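Local coordinates for greglin (Schistocerca gregaria, PDB 4GI3), which inhibits serine proteases, among them neutrophil and pancreatic elastases, chymotrypsin, cathepsin G and subtilisin, but not trypsin, at residues S23-I28 with N46-R51; V32-S37 with F59-V64. All coordinates share one frame; numbering follows the deposited sequence.

Contact 1 of 2, residues S23-I28 with N46-R51; sequences SICPLI and NECEVR. Unlike the reference sequence in segment 23-28: C25 (reference Ser).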
loop_
_atom_site.group_PDB
_atom_site.type_symbol
_atom_site.label_atom_id
_atom_site.label_comp_id
_atom_site.label_asym_id
_atom_site.label_seq_id
_atom_site.Cartn_x
_atom_site.Cartn_y
_atom_site.Cartn_z
ATOM N N SER B 23 -11.157 -7.526 10.633
ATOM C CA SER B 23 -10.713 -8.453 9.595
ATOM C C SER B 23 -9.575 -7.954 8.717
ATOM O O SER B 23 -8.947 -8.762 8.026
ATOM C CB SER B 23 -11.894 -8.845 8.711
ATOM O OG SER B 23 -13.096 -8.171 9.056
ATOM N N ILE B 24 -9.315 -6.639 8.717
ATOM C CA ILE B 24 -8.297 -6.043 7.845
ATOM C C ILE B 24 -7.219 -5.390 8.671
ATOM O O ILE B 24 -7.530 -4.713 9.654
ATOM C CB ILE B 24 -8.952 -5.023 6.845
ATOM C CG1 ILE B 24 -10.121 -5.624 6.007
ATOM C CG2 ILE B 24 -7.913 -4.255 5.984
ATOM C CD1 ILE B 24 -9.762 -6.677 4.957
ATOM N N CYS B 25 -5.957 -5.567 8.252
ATOM C CA CYS B 25 -4.781 -4.965 8.884
ATOM C C CYS B 25 -3.923 -4.183 7.879
ATOM O O CYS B 25 -3.961 -4.523 6.700
ATOM C CB CYS B 25 -3.962 -6.030 9.606
ATOM S SG CYS B 25 -4.721 -6.594 11.152
ATOM N N PRO B 26 -3.111 -3.175 8.309
ATOM C CA PRO B 26 -2.217 -2.510 7.357
ATOM C C PRO B 26 -1.105 -3.472 6.956
ATOM O O PRO B 26 -0.770 -4.367 7.736
ATOM C CB PRO B 26 -1.651 -1.324 8.155
ATOM C CG PRO B 26 -2.438 -1.271 9.423
ATOM C CD PRO B 26 -2.876 -2.671 9.675
ATOM N N LEU B 27 -0.517 -3.292 5.769
ATOM C CA LEU B 27 0.526 -4.204 5.318
ATOM C C LEU B 27 1.941 -3.724 5.625
ATOM O O LEU B 27 2.835 -3.726 4.782
ATOM C CB LEU B 27 0.284 -4.738 3.881
ATOM C CG LEU B 27 -0.746 -5.875 3.819
ATOM C CD1 LEU B 27 -1.327 -6.038 2.409
ATOM C CD2 LEU B 27 -0.113 -7.207 4.303
ATOM N N ILE B 28 2.127 -3.288 6.879
ATOM C CA ILE B 28 3.426 -2.875 7.392
ATOM C C ILE B 28 4.101 -4.157 7.873
ATOM O O ILE B 28 3.443 -5.026 8.454
ATOM C CB ILE B 28 3.265 -1.826 8.530
ATOM C CG1 ILE B 28 4.638 -1.447 9.114
ATOM C CG2 ILE B 28 2.246 -2.293 9.633
ATOM C CD1 ILE B 28 4.772 -0.028 9.593
ATOM N N ASN B 46 2.978 -8.475 12.032
ATOM C CA ASN B 46 2.818 -7.280 12.864
ATOM C C ASN B 46 1.848 -7.535 14.013
ATOM O O ASN B 46 1.129 -8.546 14.003
ATOM C CB ASN B 46 2.374 -6.050 12.029
ATOM C CG ASN B 46 1.092 -6.221 11.278
ATOM O OD1 ASN B 46 0.066 -6.647 11.819
ATOM N ND2 ASN B 46 1.112 -5.843 10.004
ATOM N N GLU B 47 1.775 -6.574 14.978
ATOM C CA GLU B 47 0.872 -6.651 16.124
ATOM C C GLU B 47 -0.579 -6.723 15.701
ATOM O O GLU B 47 -1.327 -7.438 16.341
ATOM C CB GLU B 47 1.048 -5.451 17.047
ATOM C CG GLU B 47 2.181 -5.531 18.044
ATOM C CD GLU B 47 2.155 -4.357 19.010
ATOM O OE1 GLU B 47 1.082 -4.097 19.602
ATOM O OE2 GLU B 47 3.194 -3.669 19.139
ATOM N N CYS B 48 -1.000 -5.996 14.624
ATOM C CA CYS B 48 -2.391 -6.058 14.169
ATOM C C CYS B 48 -2.836 -7.490 13.879
ATOM O O CYS B 48 -3.938 -7.867 14.262
ATOM C CB CYS B 48 -2.643 -5.148 12.967
ATOM S SG CYS B 48 -4.389 -5.048 12.477
ATOM N N GLU B 49 -1.990 -8.272 13.196
ATOM C CA GLU B 49 -2.301 -9.668 12.847
ATOM C C GLU B 49 -2.433 -10.568 14.085
ATOM O O GLU B 49 -3.329 -11.417 14.118
ATOM C CB GLU B 49 -1.305 -10.241 11.839
ATOM C CG GLU B 49 -1.439 -9.656 10.426
ATOM C CD GLU B 49 -2.738 -9.828 9.650
ATOM O OE1 GLU B 49 -2.983 -9.001 8.741
ATOM O OE2 GLU B 49 -3.502 -10.782 9.924
ATOM N N VAL B 50 -1.591 -10.336 15.115
ATOM C CA VAL B 50 -1.661 -11.095 16.379
ATOM C C VAL B 50 -3.025 -10.846 17.027
ATOM O O VAL B 50 -3.698 -11.798 17.429
ATOM C CB VAL B 50 -0.543 -10.755 17.398
ATOM C CG1 VAL B 50 -0.566 -11.754 18.549
ATOM C CG2 VAL B 50 0.831 -10.720 16.768
ATOM N N ARG B 51 -3.423 -9.551 17.136
ATOM C CA ARG B 51 -4.688 -9.119 17.729
ATOM C C ARG B 51 -5.902 -9.689 17.002
ATOM O O ARG B 51 -6.888 -10.047 17.644
ATOM C CB ARG B 51 -4.770 -7.593 17.789
ATOM C CG ARG B 51 -3.847 -6.953 18.823
ATOM C CD ARG B 51 -4.161 -5.470 19.035
ATOM N NE ARG B 51 -3.666 -4.614 17.950
ATOM C CZ ARG B 51 -4.421 -4.108 16.975
ATOM N NH1 ARG B 51 -5.724 -4.369 16.931
ATOM N NH2 ARG B 51 -3.882 -3.339 16.040
HETATM O O HOH W 1 -0.761 -7.287 7.880
#
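N46 reaches across with its side-chain amide, and ND2 donates to I28 O at 2.9 Å in a nearly straight bond (167°) that lies in both the carbonyl plane and the amide plane. The same ND2 makes a weak bond to P26 O, 3.3 Å away, so one amide group bridges the carbonyls before and after L27. The other end of the amide is held too: N46 OD1 accepts from E49 N at 3.0 Å, which makes N46 the N-cap of the helix and fixes the rotation of its amide. With chi1 at 58°, CG sits between backbone N and carbonyl carbon, which places OD1 at E49 N and ND2 at the carbonyls of P26 and I28. A water donates to P26 O and to E49 OE1 (2.9 Å) and accepts from ND2. The disulfide joins C25 SG to C48 SG (chi3 -76°), and E49, bent at chi2, lays OE1 3.2 Å from C25 CB while its OE2 pairs with K52. P26 CD rests 4.0 Å from C48 SG. This matches the spacer asparagine of Kazal-type inhibitors, in which the amide braces the protease-binding loop; C25 and P26 form an antiparallel ladder with another protein's chain. Behind the loop, V50 of helix 47-57 packs on strands 32-36, 41-44 and 61-63.

Contact 2 of 2, residues V32-S37 with F59-V64; sequences VCVEDS and FVYTFV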
loop_
_atom_site.group_PDB
_atom_site.type_symbol
_atom_site.label_atom_id
_atom_site.label_comp_id
_atom_site.label_asym_id
_atom_site.label_seq_id
_atom_site.Cartn_x
_atom_site.Cartn_y
_atom_site.Cartn_z
ATOM N N VAL B 32 6.676 -9.548 15.113
ATOM C CA VAL B 32 6.596 -9.708 16.562
ATOM C C VAL B 32 6.463 -11.188 16.921
ATOM O O VAL B 32 5.701 -11.936 16.295
ATOM C CB VAL B 32 5.433 -8.865 17.138
ATOM C CG1 VAL B 32 5.700 -7.371 16.961
ATOM C CG2 VAL B 32 4.095 -9.241 16.510
ATOM N N CYS B 33 7.176 -11.588 17.963
ATOM C CA CYS B 33 7.179 -12.966 18.428
ATOM C C CYS B 33 6.221 -13.149 19.601
ATOM O O CYS B 33 6.243 -12.342 20.537
ATOM C CB CYS B 33 8.602 -13.372 18.791
ATOM S SG CYS B 33 8.776 -15.107 19.262
ATOM N N VAL B 34 5.346 -14.173 19.527
ATOM C CA VAL B 34 4.372 -14.492 20.576
ATOM C C VAL B 34 4.497 -15.954 21.001
ATOM O O VAL B 34 4.946 -16.801 20.215
ATOM C CB VAL B 34 2.885 -14.136 20.260
ATOM C CG1 VAL B 34 2.698 -12.651 19.948
ATOM C CG2 VAL B 34 2.300 -15.015 19.154
ATOM N N GLU B 35 4.066 -16.242 22.239
ATOM C CA GLU B 35 4.005 -17.589 22.791
ATOM C C GLU B 35 2.548 -17.888 23.016
ATOM O O GLU B 35 1.860 -17.118 23.675
ATOM C CB GLU B 35 4.801 -17.719 24.095
ATOM C CG GLU B 35 4.904 -19.166 24.572
ATOM C CD GLU B 35 5.708 -19.420 25.834
ATOM O OE1 GLU B 35 6.404 -18.495 26.314
ATOM O OE2 GLU B 35 5.650 -20.565 26.337
ATOM N N ASP B 36 2.078 -18.993 22.425
ATOM C CA ASP B 36 0.713 -19.482 22.508
ATOM C C ASP B 36 0.509 -20.215 23.864
ATOM O O ASP B 36 1.480 -20.456 24.598
ATOM C CB ASP B 36 0.465 -20.434 21.302
ATOM C CG ASP B 36 -0.942 -20.996 21.097
ATOM O OD1 ASP B 36 -1.890 -20.518 21.781
ATOM O OD2 ASP B 36 -1.104 -21.896 20.235
ATOM N N SER B 37 -0.758 -20.548 24.178
ATOM C CA SER B 37 -1.193 -21.291 25.361
ATOM C C SER B 37 -0.575 -22.711 25.377
ATOM O O SER B 37 -0.321 -23.257 26.451
ATOM C CB SER B 37 -2.715 -21.378 25.383
ATOM O OG SER B 37 -3.184 -22.241 26.407
ATOM N N PHE B 59 -7.697 -17.007 20.239
ATOM C CA PHE B 59 -6.280 -17.362 20.399
ATOM C C PHE B 59 -5.660 -16.594 21.582
ATOM O O PHE B 59 -5.882 -15.387 21.717
ATOM C CB PHE B 59 -5.545 -17.072 19.077
ATOM C CG PHE B 59 -4.032 -17.109 19.033
ATOM C CD1 PHE B 59 -3.352 -18.313 18.897
ATOM C CD2 PHE B 59 -3.294 -15.930 18.991
ATOM C CE1 PHE B 59 -1.954 -18.338 18.776
ATOM C CE2 PHE B 59 -1.899 -15.958 18.888
ATOM C CZ PHE B 59 -1.238 -17.160 18.780
ATOM N N VAL B 60 -4.899 -17.323 22.441
ATOM C CA VAL B 60 -4.256 -16.835 23.676
ATOM C C VAL B 60 -2.734 -16.724 23.497
ATOM O O VAL B 60 -2.050 -17.715 23.203
ATOM C CB VAL B 60 -4.629 -17.737 24.885
ATOM C CG1 VAL B 60 -4.103 -17.148 26.197
ATOM C CG2 VAL B 60 -6.139 -17.961 24.959
ATOM N N TYR B 61 -2.190 -15.506 23.682
ATOM C CA TYR B 61 -0.764 -15.292 23.466
ATOM C C TYR B 61 -0.144 -14.293 24.471
ATOM O O TYR B 61 -0.841 -13.550 25.152
ATOM C CB TYR B 61 -0.545 -14.774 22.018
ATOM C CG TYR B 61 -1.101 -13.377 21.824
ATOM C CD1 TYR B 61 -0.336 -12.251 22.131
ATOM C CD2 TYR B 61 -2.437 -13.180 21.475
ATOM C CE1 TYR B 61 -0.872 -10.967 22.052
ATOM C CE2 TYR B 61 -2.985 -11.899 21.402
ATOM C CZ TYR B 61 -2.193 -10.795 21.675
ATOM O OH TYR B 61 -2.718 -9.530 21.601
ATOM N N THR B 62 1.160 -14.251 24.481
ATOM C CA THR B 62 1.962 -13.297 25.228
ATOM C C THR B 62 3.161 -12.954 24.379
ATOM O O THR B 62 3.754 -13.858 23.782
ATOM C CB THR B 62 2.319 -13.816 26.662
ATOM O OG1 THR B 62 3.037 -12.794 27.339
ATOM C CG2 THR B 62 3.186 -15.085 26.648
ATOM N N PHE B 63 3.532 -11.656 24.318
ATOM C CA PHE B 63 4.739 -11.250 23.595
ATOM C C PHE B 63 5.959 -11.733 24.368
ATOM O O PHE B 63 5.956 -11.754 25.603
ATOM C CB PHE B 63 4.825 -9.724 23.418
ATOM C CG PHE B 63 3.881 -9.191 22.371
ATOM C CD1 PHE B 63 2.814 -8.381 22.726
ATOM C CD2 PHE B 63 4.076 -9.474 21.023
ATOM C CE1 PHE B 63 1.933 -7.886 21.758
ATOM C CE2 PHE B 63 3.182 -8.996 20.058
ATOM C CZ PHE B 63 2.099 -8.230 20.438
ATOM N N VAL B 64 6.985 -12.136 23.629
ATOM C CA VAL B 64 8.263 -12.645 24.132
ATOM C C VAL B 64 9.383 -12.072 23.247
ATOM O O VAL B 64 9.067 -11.618 22.134
ATOM C CB VAL B 64 8.277 -14.215 24.158
ATOM C CG1 VAL B 64 7.205 -14.785 25.085
ATOM C CG2 VAL B 64 8.160 -14.823 22.757
HETATM O O HOH W 2 7.778 -9.852 20.414
#
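The antiparallel pairing of strands 32-36 and 61-63 forms one edge of the small three-stranded sheet, with E35 and T62 as its hydrogen-bonded pair. E35 N donates to T62 O at 2.9 Å, in the carbonyl plane, and T62 N returns to E35 O at 3.1 Å, tilted from that plane. Further along, V64 N meets C33 O at 3.2 Å from above its carbonyl plane, and a water links C33 N to V64 O. On the face holding V34, Y61 and F63, V34 lies among aromatics: chi1 of -58° sets CG1 anti to the carbonyl carbon, where it comes 3.6 Å from F63 CD2 and 3.8 Å from Y61 CD1, while V32 CG2 meets the F63 ring at its edge. This face packs on helix 47-57, consistent with a Kazal-like fold, V50 of the helix touching V32, V34 and Y61. Strand 41-44 flanks 32-36 on its other edge. Where the strands part, D36 CG lies 3.7 Å from F59 CE1, carboxylate and ring planes 42° apart, and OD1 takes S37 N at 2.7 Å from above the carboxylate plane. Without the carboxylate, as with an alanine here, S37 N would probably keep little more than its weak bond to V60 O, and a gap would open beside the F59 ring. At the opposite end, V64 CG2 packs 3.6 Å from C33 SG, whose disulfide partner is C69.

Overall arrangement
The two contacts interleave along the chain in the order 23-28, 32-37, 46-51, 59-64, so neither closes before the other has begun. Their centres are 15 Å apart, on opposite sides of the chain's centre. Helix 47-57, whose first turns belong to contact 1, reaches contact 2 with its side chains, V50 and E47 bringing it onto the sheet. Contact 1 carries the segment that meets the other protein, whereas the two segments of contact 2 are touched by no other protein chain of the assembly. The helix joins the probable protease-binding segment to the sheet, alongside the chain link from 23-28 to strand 32-36.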